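Local coordinates for protein transaminase (Bacillus megaterium, PDB 5G0A) that probably catalyses S-selective transfer of amino groups between amines and carbonyl compounds, using bound pyridoxal-5'-phosphate as cofactor, at residues F55-Y60 with G444-V449. Sequence-based numbering, arbitrary orientation.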
loop_
_atom_site.group_PDB
_atom_site.type_symbol
_atom_site.label_atom_id
_atom_site.label_comp_id
_atom_site.label_asym_id
_atom_site.label_seq_id
_atom_site.Cartn_x
_atom_site.Cartn_y
_atom_site.Cartn_z
ATOM N N PHE B 55 35.637 18.272 -10.870
ATOM C CA PHE B 55 34.810 19.197 -10.106
ATOM C C PHE B 55 33.365 18.703 -9.927
ATOM O O PHE B 55 32.436 19.504 -9.754
ATOM C CB PHE B 55 34.922 20.657 -10.616
ATOM C CG PHE B 55 35.909 21.483 -9.838
ATOM C CD1 PHE B 55 37.234 21.063 -9.704
ATOM C CD2 PHE B 55 35.519 22.674 -9.215
ATOM C CE1 PHE B 55 38.155 21.799 -8.967
ATOM C CE2 PHE B 55 36.442 23.430 -8.489
ATOM C CZ PHE B 55 37.758 22.986 -8.357
ATOM N N PHE B 56 33.199 17.376 -9.971
ATOM C CA PHE B 56 32.040 16.715 -9.340
ATOM C C PHE B 56 32.422 16.085 -8.006
ATOM O O PHE B 56 31.518 15.723 -7.230
ATOM C CB PHE B 56 31.469 15.619 -10.221
ATOM C CG PHE B 56 30.874 16.121 -11.500
ATOM C CD1 PHE B 56 29.576 16.597 -11.539
ATOM C CD2 PHE B 56 31.628 16.117 -12.672
ATOM C CE1 PHE B 56 29.030 17.068 -12.721
ATOM C CE2 PHE B 56 31.089 16.576 -13.862
ATOM C CZ PHE B 56 29.785 17.058 -13.886
ATOM N N ASN B 57 33.736 15.933 -7.750
ATOM C CA ASN B 57 34.245 15.179 -6.575
ATOM C C ASN B 57 33.524 13.811 -6.561
ATOM O O ASN B 57 33.042 13.348 -5.520
ATOM C CB ASN B 57 34.024 15.986 -5.271
ATOM C CG ASN B 57 34.920 15.547 -4.123
ATOM O OD1 ASN B 57 34.457 15.404 -2.995
ATOM N ND2 ASN B 57 36.227 15.368 -4.392
ATOM N N GLN B 58 33.487 13.186 -7.736
ATOM C CA GLN B 58 32.671 11.972 -8.042
ATOM C C GLN B 58 31.175 12.225 -7.855
ATOM O O GLN B 58 30.504 12.620 -8.797
ATOM C CB GLN B 58 33.152 10.736 -7.258
ATOM C CG GLN B 58 34.560 10.319 -7.716
ATOM C CD GLN B 58 34.534 9.901 -9.173
ATOM O OE1 GLN B 58 33.927 8.906 -9.523
ATOM N NE2 GLN B 58 35.196 10.678 -10.037
ATOM N N LEU B 59 30.677 11.988 -6.643
ATOM C CA LEU B 59 29.281 12.271 -6.302
ATOM C C LEU B 59 29.269 13.161 -5.073
ATOM O O LEU B 59 28.536 12.901 -4.118
ATOM C CB LEU B 59 28.502 10.953 -6.073
ATOM C CG LEU B 59 28.407 10.055 -7.323
ATOM C CD1 LEU B 59 27.856 8.671 -6.962
ATOM C CD2 LEU B 59 27.553 10.695 -8.415
ATOM N N TYR B 60 30.093 14.218 -5.101
ATOM C CA TYR B 60 30.210 15.156 -3.980
ATOM C C TYR B 60 30.539 14.395 -2.722
ATOM O O TYR B 60 29.961 14.643 -1.675
ATOM C CB TYR B 60 28.909 15.980 -3.837
ATOM C CG TYR B 60 28.459 16.454 -5.197
ATOM C CD1 TYR B 60 29.039 17.574 -5.771
ATOM C CD2 TYR B 60 27.534 15.724 -5.950
ATOM C CE1 TYR B 60 28.689 17.986 -7.052
ATOM C CE2 TYR B 60 27.175 16.128 -7.233
ATOM C CZ TYR B 60 27.758 17.251 -7.773
ATOM O OH TYR B 60 27.410 17.679 -9.031
ATOM N N GLY B 444 31.386 20.762 -7.127
ATOM C CA GLY B 444 32.043 20.362 -5.890
ATOM C C GLY B 444 33.434 19.810 -6.139
ATOM O O GLY B 444 33.690 19.240 -7.183
ATOM N N ALA B 445 34.325 20.001 -5.174
ATOM C CA ALA B 445 35.663 19.422 -5.215
ATOM C C ALA B 445 36.000 18.950 -3.811
ATOM O O ALA B 445 35.137 18.986 -2.937
ATOM C CB ALA B 445 36.677 20.461 -5.726
ATOM N N SER B 446 37.237 18.497 -3.579
ATOM C CA SER B 446 37.627 18.114 -2.220
ATOM C C SER B 446 37.726 19.377 -1.374
ATOM O O SER B 446 37.915 20.478 -1.920
ATOM C CB SER B 446 38.946 17.341 -2.240
ATOM O OG SER B 446 38.934 16.324 -3.244
ATOM N N LEU B 447 37.586 19.236 -0.066
ATOM C CA LEU B 447 37.604 20.382 0.837
ATOM C C LEU B 447 38.951 21.107 0.798
ATOM O O LEU B 447 39.009 22.327 1.020
ATOM C CB LEU B 447 37.289 19.962 2.264
ATOM C CG LEU B 447 35.991 19.137 2.446
ATOM C CD1 LEU B 447 35.690 18.928 3.915
ATOM C CD2 LEU B 447 34.835 19.811 1.722
ATOM N N ASN B 448 40.005 20.342 0.514
ATOM C CA ASN B 448 41.366 20.888 0.398
ATOM C C ASN B 448 41.816 21.231 -1.037
ATOM O O ASN B 448 43.032 21.304 -1.318
ATOM C CB ASN B 448 42.363 19.931 1.072
ATOM C CG ASN B 448 42.480 18.603 0.341
ATOM O OD1 ASN B 448 41.615 18.239 -0.432
ATOM N ND2 ASN B 448 43.572 17.880 0.583
ATOM N N VAL B 449 40.853 21.427 -1.940
ATOM C CA VAL B 449 41.128 21.777 -3.338
ATOM C C VAL B 449 42.010 23.029 -3.365
ATOM O O VAL B 449 41.884 23.894 -2.508
ATOM C CB VAL B 449 39.835 21.961 -4.186
ATOM C CG1 VAL B 449 39.007 23.173 -3.732
ATOM C CG2 VAL B 449 40.147 22.052 -5.679
#
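The F55 ring lies flat over A445, whose CB sits 3.8 Å from the ring centroid and 12° off the ring normal, a CH-pi contact near the middle of one face. V449 meets the far end of the same ring: its CG2, anti to the backbone N, comes within 3.7 Å of F55 CZ, the two side chains crossing at about a right angle. The Y60 ring presents its edge to the other segment, with G444 N near its plane, and takes F56 O over one face toward the rim.

Between the two rings runs a nearly straight backbone hydrogen bond from G444 N to F55 O (3.1 Å, 174°). The same G444 N lies 3.9 Å from Y60 CE1.

N57 shows how one buried amide can tie its own backbone neighbourhood to a distant loop. With CG anti to the backbone N (chi1 -160°), it lies alongside the A445 carbonyl and brings ND2 to S446 OG at 3.1 Å, a weak, bent bond. Its OD1 is hydrogen-bonded by R277 and the V62 amide; R277 also binds A445 O, while S446 OG pairs with D42.

In this class-III aminotransferase the contact lies near the cofactor pocket: Y60, whose side chain is about 7 Å from the bound pyridoxal-5'-phosphate, ties its hydroxyl to R442 O in strand 440-443. The buried contact thus joins the end of strand 51-54 and the short, weakly bonded helix 57-60 to the loop linking strand 440-443 with helix 451-468, whose I454 touches both F55 and V449.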